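Local coordinates for non-toxic crystal protein (Bacillus thuringiensis, PDB 2D42) that is non-toxic although its structure closely resembles beta-pore-forming toxins of the aerolysin and epsilon-toxin type, its own biological role remaining unsettled, at residues 12-17 and 178-182; 33-39 and 171-177. One frame throughout, in Å; residues are numbered along the deposited sequence.

Contact 1. Residues 12-17 and 178-182; sequences YGMQYA and IIRYY
The phenol end of Y181 reaches to the ring of Y16 and lies across its CB-CG-CD2 corner, nearest CD2: Y181 OH lies 3.0 Å from Y16 CD2, and Y181 CZ is 3.2 Å from the same Y16 CD2. The two ring planes are only 28° apart, but the centroids stand 5.1 Å apart with the rings slid so far that they barely overlap, so this is not a full stack. The side chains themselves cross at about a right angle. Y16 brings its ring to this place with CG anti to its own backbone N (chi1 -175°), and the ring is also stacked on H20. The hydroxyl of Y181 has its polar partner outside the two segments, in a hydrogen bond with Q195 of strand 189-198, which ties down the end of the ring. The setting is the helix-on-sheet part of this aerolysin/ETX-MTX2-type protein, where helix 5-19 lies against the long strand 150-185; over the two short segments the axes come within 9.4 Å at an angle of 30°. The Y181 ring thus lies in the layer between helix and sheet. At its edge, in plane, is the carbonyl oxygen of G13, 3.3 Å from Y181 CE1; that oxygen also accepts the helical bond from A17 N. A17 CB touches the ring obliquely, 3.9 Å from Y181 CE1, while I179 CG2, from two residues back along the strand, sits over the rim of one face. The other branch of I179 points at the helix: its CD1 sits at the edge of the Y12 ring, 3.6 Å from Y12 CD2, and 3.8 Å from G13 CA, which has no side chain to hold the strand off. Y12 also packs on V202, A205 and N206 of helix 199-206.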
ATOM      1  N   TYR A  12     -13.280  13.623 -24.903  1.00 28.72           N
ATOM      2  CA  TYR A  12     -12.427  14.229 -25.907  1.00 28.76           C
ATOM      3  C   TYR A  12     -13.015  14.029 -27.308  1.00 30.17           C
ATOM      4  O   TYR A  12     -13.051  14.957 -28.108  1.00 28.79           O
ATOM      5  CB  TYR A  12     -11.035  13.612 -25.864  1.00 27.62           C
ATOM      6  CG  TYR A  12     -10.158  14.063 -27.004  1.00 30.71           C
ATOM      7  CD1 TYR A  12      -9.429  15.247 -26.922  1.00 31.39           C
ATOM      8  CD2 TYR A  12     -10.071  13.313 -28.180  1.00 31.73           C
ATOM      9  CE1 TYR A  12      -8.628  15.672 -27.982  1.00 34.07           C
ATOM     10  CE2 TYR A  12      -9.275  13.729 -29.247  1.00 32.42           C
ATOM     11  CZ  TYR A  12      -8.555  14.907 -29.140  1.00 35.17           C
ATOM     12  OH  TYR A  12      -7.738  15.307 -30.176  1.00 36.50           O
ATOM     13  N   GLY A  13     -13.459  12.806 -27.589  1.00 30.83           N
ATOM     14  CA  GLY A  13     -14.027  12.491 -28.889  1.00 33.94           C
ATOM     15  C   GLY A  13     -15.315  13.234 -29.185  1.00 35.26           C
ATOM     16  O   GLY A  13     -15.543  13.667 -30.310  1.00 34.82           O
ATOM     17  N   MET A  14     -16.161  13.382 -28.175  1.00 37.17           N
ATOM     18  CA  MET A  14     -17.417  14.085 -28.356  1.00 40.14           C
ATOM     19  C   MET A  14     -17.206  15.561 -28.671  1.00 41.34           C
ATOM     20  O   MET A  14     -17.917  16.125 -29.505  1.00 42.50           O
ATOM     21  CB  MET A  14     -18.290  13.909 -27.119  1.00 42.31           C
ATOM     22  CG  MET A  14     -18.839  12.501 -27.004  1.00 46.11           C
ATOM     23  SD  MET A  14     -19.880  12.249 -25.565  1.00 52.07           S
ATOM     24  CE  MET A  14     -21.334  13.227 -26.033  1.00 51.92           C
ATOM     25  N   GLN A  15     -16.222  16.183 -28.027  1.00 42.13           N
ATOM     26  CA  GLN A  15     -15.934  17.595 -28.274  1.00 42.34           C
ATOM     27  C   GLN A  15     -15.242  17.759 -29.621  1.00 42.06           C
ATOM     28  O   GLN A  15     -15.499  18.719 -30.349  1.00 40.53           O
ATOM     29  CB  GLN A  15     -15.055  18.181 -27.156  1.00 45.96           C
ATOM     30  CG  GLN A  15     -13.633  17.602 -27.043  1.00 50.26           C
ATOM     31  CD  GLN A  15     -12.602  18.312 -27.926  1.00 53.07           C
ATOM     32  OE1 GLN A  15     -11.433  17.915 -27.976  1.00 52.11           O
ATOM     33  NE2 GLN A  15     -13.031  19.369 -28.616  1.00 53.18           N
ATOM     34  N   TYR A  16     -14.366  16.815 -29.949  1.00 40.09           N
ATOM     35  CA  TYR A  16     -13.642  16.854 -31.210  1.00 40.12           C
ATOM     36  C   TYR A  16     -14.637  16.753 -32.368  1.00 40.66           C
ATOM     37  O   TYR A  16     -14.509  17.453 -33.376  1.00 40.04           O
ATOM     38  CB  TYR A  16     -12.656  15.693 -31.270  1.00 39.17           C
ATOM     39  CG  TYR A  16     -11.754  15.696 -32.479  1.00 39.72           C
ATOM     40  CD1 TYR A  16     -10.492  16.289 -32.432  1.00 40.24           C
ATOM     41  CD2 TYR A  16     -12.145  15.074 -33.661  1.00 39.84           C
ATOM     42  CE1 TYR A  16      -9.641  16.251 -33.534  1.00 41.46           C
ATOM     43  CE2 TYR A  16     -11.309  15.030 -34.764  1.00 39.75           C
ATOM     44  CZ  TYR A  16     -10.057  15.615 -34.694  1.00 42.55           C
ATOM     45  OH  TYR A  16      -9.215  15.530 -35.777  1.00 43.83           O
ATOM     46  N   ALA A  17     -15.630  15.882 -32.203  1.00 41.73           N
ATOM     47  CA  ALA A  17     -16.663  15.662 -33.212  1.00 43.21           C
ATOM     48  C   ALA A  17     -17.446  16.939 -33.494  1.00 45.70           C
ATOM     49  O   ALA A  17     -17.586  17.360 -34.643  1.00 44.77           O
ATOM     50  CB  ALA A  17     -17.615  14.562 -32.753  1.00 42.03           C
ATOM     51  N   ILE A 178      -8.659   4.896 -29.543  1.00 31.09           N
ATOM     52  CA  ILE A 178      -9.142   4.887 -30.917  1.00 32.21           C
ATOM     53  C   ILE A 178     -10.513   5.534 -30.900  1.00 31.38           C
ATOM     54  O   ILE A 178     -11.357   5.178 -30.080  1.00 30.17           O
ATOM     55  CB  ILE A 178      -9.298   3.453 -31.476  1.00 31.82           C
ATOM     56  CG1 ILE A 178      -7.940   2.748 -31.532  1.00 32.71           C
ATOM     57  CG2 ILE A 178      -9.940   3.511 -32.852  1.00 32.88           C
ATOM     58  CD1 ILE A 178      -6.912   3.441 -32.404  1.00 33.57           C
ATOM     59  N   ILE A 179     -10.726   6.491 -31.792  1.00 31.38           N
ATOM     60  CA  ILE A 179     -12.008   7.167 -31.875  1.00 32.76           C
ATOM     61  C   ILE A 179     -12.575   7.069 -33.287  1.00 34.27           C
ATOM     62  O   ILE A 179     -11.886   7.356 -34.269  1.00 34.24           O
ATOM     63  CB  ILE A 179     -11.885   8.650 -31.498  1.00 32.22           C
ATOM     64  CG1 ILE A 179     -11.306   8.784 -30.084  1.00 31.96           C
ATOM     65  CG2 ILE A 179     -13.252   9.310 -31.575  1.00 34.39           C
ATOM     66  CD1 ILE A 179     -11.030  10.222 -29.659  1.00 27.10           C
ATOM     67  N   ARG A 180     -13.836   6.660 -33.376  1.00 35.21           N
ATOM     68  CA  ARG A 180     -14.513   6.520 -34.655  1.00 36.38           C
ATOM     69  C   ARG A 180     -15.524   7.635 -34.878  1.00 35.38           C
ATOM     70  O   ARG A 180     -16.404   7.862 -34.051  1.00 34.54           O
ATOM     71  CB  ARG A 180     -15.227   5.173 -34.720  1.00 37.92           C
ATOM     72  CG  ARG A 180     -14.290   4.000 -34.643  1.00 41.76           C
ATOM     73  CD  ARG A 180     -15.020   2.684 -34.827  1.00 44.33           C
ATOM     74  NE  ARG A 180     -14.103   1.691 -35.361  1.00 49.45           N
ATOM     75  CZ  ARG A 180     -13.569   1.759 -36.575  1.00 51.63           C
ATOM     76  NH1 ARG A 180     -13.873   2.769 -37.377  1.00 54.52           N
ATOM     77  NH2 ARG A 180     -12.711   0.834 -36.976  1.00 53.93           N
ATOM     78  N   TYR A 181     -15.390   8.324 -36.003  1.00 34.88           N
ATOM     79  CA  TYR A 181     -16.289   9.416 -36.371  1.00 35.33           C
ATOM     80  C   TYR A 181     -16.803   9.158 -37.777  1.00 36.67           C
ATOM     81  O   TYR A 181     -16.221   8.376 -38.532  1.00 36.07           O
ATOM     82  CB  TYR A 181     -15.544  10.743 -36.449  1.00 33.77           C
ATOM     83  CG  TYR A 181     -14.722  11.135 -35.260  1.00 34.94           C
ATOM     84  CD1 TYR A 181     -15.311  11.735 -34.147  1.00 35.67           C
ATOM     85  CD2 TYR A 181     -13.333  11.000 -35.284  1.00 35.41           C
ATOM     86  CE1 TYR A 181     -14.535  12.204 -33.091  1.00 35.66           C
ATOM     87  CE2 TYR A 181     -12.547  11.463 -34.231  1.00 35.30           C
ATOM     88  CZ  TYR A 181     -13.156  12.067 -33.141  1.00 36.23           C
ATOM     89  OH  TYR A 181     -12.383  12.548 -32.109  1.00 36.65           O
ATOM     90  N   TYR A 182     -17.884   9.832 -38.145  1.00 37.24           N
ATOM     91  CA  TYR A 182     -18.380   9.696 -39.499  1.00 37.99           C
ATOM     92  C   TYR A 182     -19.126  10.926 -39.963  1.00 38.13           C
ATOM     93  O   TYR A 182     -19.661  11.703 -39.156  1.00 36.62           O
ATOM     94  CB  TYR A 182     -19.270   8.462 -39.661  1.00 39.55           C
ATOM     95  CG  TYR A 182     -20.520   8.456 -38.828  1.00 42.36           C
ATOM     96  CD1 TYR A 182     -20.507   7.957 -37.529  1.00 44.51           C
ATOM     97  CD2 TYR A 182     -21.730   8.919 -39.346  1.00 44.65           C
ATOM     98  CE1 TYR A 182     -21.665   7.910 -36.767  1.00 45.75           C
ATOM     99  CE2 TYR A 182     -22.903   8.878 -38.588  1.00 46.16           C
ATOM    100  CZ  TYR A 182     -22.859   8.369 -37.299  1.00 46.25           C
ATOM    101  OH  TYR A 182     -24.004   8.308 -36.541  1.00 47.27           O
TER

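Contact 2. Residues 33-39 and 171-177; sequences NPIRIAG and CVVSGNG
I37 shares one face of an antiparallel strand pair with V173, in the large sheet of this aerolysin/ETX-MTX2-type fold, and its CG2 has C171 as a further neighbour. From CB the chain divides. With CG1 at chi1 -78°, CG2 is placed anti to the backbone N and heads to the C171 thiol, I37 CG2 being 3.9 Å from C171 SG. I37 CG1 comes no closer than 4.3 Å to V173 CG2. Toward its tip the side chain packs outside the pair, on V93 and I99. The reverse face carries R36, A38, V172 and S174. The backbone ladder has two hydrogen-bonded pairs, R36 with S174 and A38 with V172, with the non-hydrogen-bonded pair I37-V173 between them. The bond from V172 N to A38 O is nearly straight, with an N-H...O angle of 177°. Past S174 the regular pairing gives way at G175, yet the segments stay joined: N176 N donates to N33 O over 2.7 Å, almost in line with that carbonyl. At G175 the backbones come close enough for a CA-H...O contact, G175 CA lying 3.3 Å from P34 O.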
ATOM      1  N   ASN A  33      -1.225  -0.643 -28.459  1.00 33.59           N
ATOM      2  CA  ASN A  33      -0.536   0.273 -27.554  1.00 32.26           C
ATOM      3  C   ASN A  33      -1.666   0.808 -26.688  1.00 30.53           C
ATOM      4  O   ASN A  33      -2.033   1.977 -26.764  1.00 29.61           O
ATOM      5  CB  ASN A  33       0.125   1.421 -28.317  1.00 33.35           C
ATOM      6  CG  ASN A  33       1.088   2.221 -27.446  1.00 37.36           C
ATOM      7  OD1 ASN A  33       1.410   3.377 -27.743  1.00 39.16           O
ATOM      8  ND2 ASN A  33       1.562   1.601 -26.371  1.00 37.65           N
ATOM      9  N   PRO A  34      -2.227  -0.057 -25.837  1.00 29.63           N
ATOM     10  CA  PRO A  34      -3.335   0.308 -24.957  1.00 28.33           C
ATOM     11  C   PRO A  34      -3.102   1.414 -23.948  1.00 26.40           C
ATOM     12  O   PRO A  34      -1.976   1.670 -23.523  1.00 25.62           O
ATOM     13  CB  PRO A  34      -3.682  -1.013 -24.288  1.00 30.51           C
ATOM     14  CG  PRO A  34      -2.345  -1.679 -24.178  1.00 32.00           C
ATOM     15  CD  PRO A  34      -1.737  -1.414 -25.533  1.00 29.25           C
ATOM     16  N   ILE A  35      -4.195   2.075 -23.583  1.00 27.23           N
ATOM     17  CA  ILE A  35      -4.154   3.120 -22.574  1.00 29.28           C
ATOM     18  C   ILE A  35      -3.709   2.320 -21.362  1.00 29.59           C
ATOM     19  O   ILE A  35      -4.322   1.313 -21.037  1.00 30.78           O
ATOM     20  CB  ILE A  35      -5.558   3.683 -22.304  1.00 31.41           C
ATOM     21  CG1 ILE A  35      -6.047   4.463 -23.526  1.00 31.44           C
ATOM     22  CG2 ILE A  35      -5.538   4.569 -21.057  1.00 31.30           C
ATOM     23  CD1 ILE A  35      -7.507   4.828 -23.464  1.00 34.48           C
ATOM     24  N   ARG A  36      -2.641   2.736 -20.699  1.00 29.96           N
ATOM     25  CA  ARG A  36      -2.200   1.963 -19.559  1.00 29.24           C
ATOM     26  C   ARG A  36      -1.733   2.776 -18.367  1.00 27.10           C
ATOM     27  O   ARG A  36      -1.433   3.964 -18.469  1.00 26.08           O
ATOM     28  CB  ARG A  36      -1.089   0.988 -19.970  1.00 29.65           C
ATOM     29  CG  ARG A  36       0.274   1.620 -20.144  1.00 32.44           C
ATOM     30  CD  ARG A  36       1.379   0.557 -20.199  1.00 32.41           C
ATOM     31  NE  ARG A  36       1.196  -0.368 -21.318  1.00 33.09           N
ATOM     32  CZ  ARG A  36       0.841  -1.646 -21.200  1.00 34.41           C
ATOM     33  NH1 ARG A  36       0.626  -2.184 -20.005  1.00 33.70           N
ATOM     34  NH2 ARG A  36       0.700  -2.393 -22.287  1.00 35.63           N
ATOM     35  N   ILE A  37      -1.670   2.087 -17.237  1.00 25.99           N
ATOM     36  CA  ILE A  37      -1.237   2.648 -15.973  1.00 25.41           C
ATOM     37  C   ILE A  37      -0.012   1.836 -15.605  1.00 23.69           C
ATOM     38  O   ILE A  37      -0.066   0.606 -15.599  1.00 23.41           O
ATOM     39  CB  ILE A  37      -2.339   2.476 -14.897  1.00 25.25           C
ATOM     40  CG1 ILE A  37      -3.426   3.531 -15.115  1.00 26.67           C
ATOM     41  CG2 ILE A  37      -1.733   2.548 -13.491  1.00 24.15           C
ATOM     42  CD1 ILE A  37      -4.692   3.280 -14.313  1.00 28.26           C
ATOM     43  N   ALA A  38       1.087   2.524 -15.320  1.00 23.55           N
ATOM     44  CA  ALA A  38       2.338   1.863 -14.970  1.00 24.89           C
ATOM     45  C   ALA A  38       3.122   2.615 -13.903  1.00 24.55           C
ATOM     46  O   ALA A  38       2.829   3.773 -13.599  1.00 26.17           O
ATOM     47  CB  ALA A  38       3.205   1.713 -16.225  1.00 24.85           C
ATOM     48  N   GLY A  39       4.134   1.950 -13.353  1.00 24.62           N
ATOM     49  CA  GLY A  39       4.974   2.573 -12.348  1.00 25.31           C
ATOM     50  C   GLY A  39       4.210   2.991 -11.106  1.00 25.70           C
ATOM     51  O   GLY A  39       4.430   4.070 -10.565  1.00 24.64           O
ATOM     52  N   CYS A 171       1.669   7.326 -10.569  1.00 27.63           N
ATOM     53  CA  CYS A 171       1.791   6.349 -11.640  1.00 26.90           C
ATOM     54  C   CYS A 171       1.954   7.081 -12.963  1.00 27.05           C
ATOM     55  O   CYS A 171       1.734   8.292 -13.048  1.00 29.17           O
ATOM     56  CB  CYS A 171       0.568   5.419 -11.693  1.00 26.26           C
ATOM     57  SG  CYS A 171      -1.026   6.170 -12.178  1.00 25.71           S
ATOM     58  N   VAL A 172       2.378   6.347 -13.982  1.00 25.63           N
ATOM     59  CA  VAL A 172       2.554   6.913 -15.308  1.00 25.04           C
ATOM     60  C   VAL A 172       1.387   6.441 -16.173  1.00 24.35           C
ATOM     61  O   VAL A 172       1.010   5.265 -16.144  1.00 22.22           O
ATOM     62  CB  VAL A 172       3.871   6.442 -15.953  1.00 27.54           C
ATOM     63  CG1 VAL A 172       3.963   6.961 -17.385  1.00 27.61           C
ATOM     64  CG2 VAL A 172       5.059   6.926 -15.125  1.00 24.98           C
ATOM     65  N   VAL A 173       0.810   7.367 -16.926  1.00 22.28           N
ATOM     66  CA  VAL A 173      -0.299   7.047 -17.809  1.00 23.84           C
ATOM     67  C   VAL A 173       0.151   7.320 -19.237  1.00 26.28           C
ATOM     68  O   VAL A 173       0.690   8.388 -19.530  1.00 26.02           O
ATOM     69  CB  VAL A 173      -1.530   7.903 -17.464  1.00 24.65           C
ATOM     70  CG1 VAL A 173      -2.590   7.781 -18.543  1.00 21.86           C
ATOM     71  CG2 VAL A 173      -2.087   7.456 -16.115  1.00 23.17           C
ATOM     72  N   SER A 174      -0.066   6.348 -20.117  1.00 26.41           N
ATOM     73  CA  SER A 174       0.337   6.479 -21.512  1.00 29.05           C
ATOM     74  C   SER A 174      -0.456   5.519 -22.398  1.00 28.28           C
ATOM     75  O   SER A 174      -1.322   4.795 -21.918  1.00 28.26           O
ATOM     76  CB  SER A 174       1.836   6.180 -21.643  1.00 26.64           C
ATOM     77  OG  SER A 174       2.121   4.875 -21.166  1.00 27.07           O
ATOM     78  N   GLY A 175      -0.153   5.514 -23.694  1.00 28.79           N
ATOM     79  CA  GLY A 175      -0.857   4.630 -24.602  1.00 27.21           C
ATOM     80  C   GLY A 175      -1.758   5.393 -25.553  1.00 28.82           C
ATOM     81  O   GLY A 175      -1.831   6.623 -25.505  1.00 29.38           O
ATOM     82  N   ASN A 176      -2.468   4.654 -26.402  1.00 29.50           N
ATOM     83  CA  ASN A 176      -3.344   5.251 -27.403  1.00 31.02           C
ATOM     84  C   ASN A 176      -4.791   4.822 -27.284  1.00 28.66           C
ATOM     85  O   ASN A 176      -5.102   3.731 -26.803  1.00 30.23           O
ATOM     86  CB  ASN A 176      -2.876   4.876 -28.819  1.00 32.38           C
ATOM     87  CG  ASN A 176      -1.503   5.405 -29.147  1.00 35.15           C
ATOM     88  OD1 ASN A 176      -0.580   4.635 -29.408  1.00 38.65           O
ATOM     89  ND2 ASN A 176      -1.358   6.724 -29.145  1.00 36.21           N
ATOM     90  N   GLY A 177      -5.667   5.700 -27.755  1.00 28.88           N
ATOM     91  CA  GLY A 177      -7.086   5.422 -27.770  1.00 28.57           C
ATOM     92  C   GLY A 177      -7.491   5.440 -29.233  1.00 30.05           C
ATOM     93  O   GLY A 177      -6.741   5.921 -30.080  1.00 29.61           O
TER

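Contacts 1 and 2 follow one another directly along strand 150-185, residues 171-177 serving contact 2 and residues 178-182 contact 1, with their centres 20 Å apart. Both lie on the same side of the chain's centre, contact 2 about 21 Å and contact 1 about 37 Å from it, so the shared strand runs outward from contact 2 through contact 1 toward an end of the elongated molecule. Two elements relate them further. Helix 5-19 supplies segment 12-17, while its L5 touches I35 and V173 in contact 2. Strand 189-198 pairs with both parts of the long strand, through V197 with G177 and Q195 with I179.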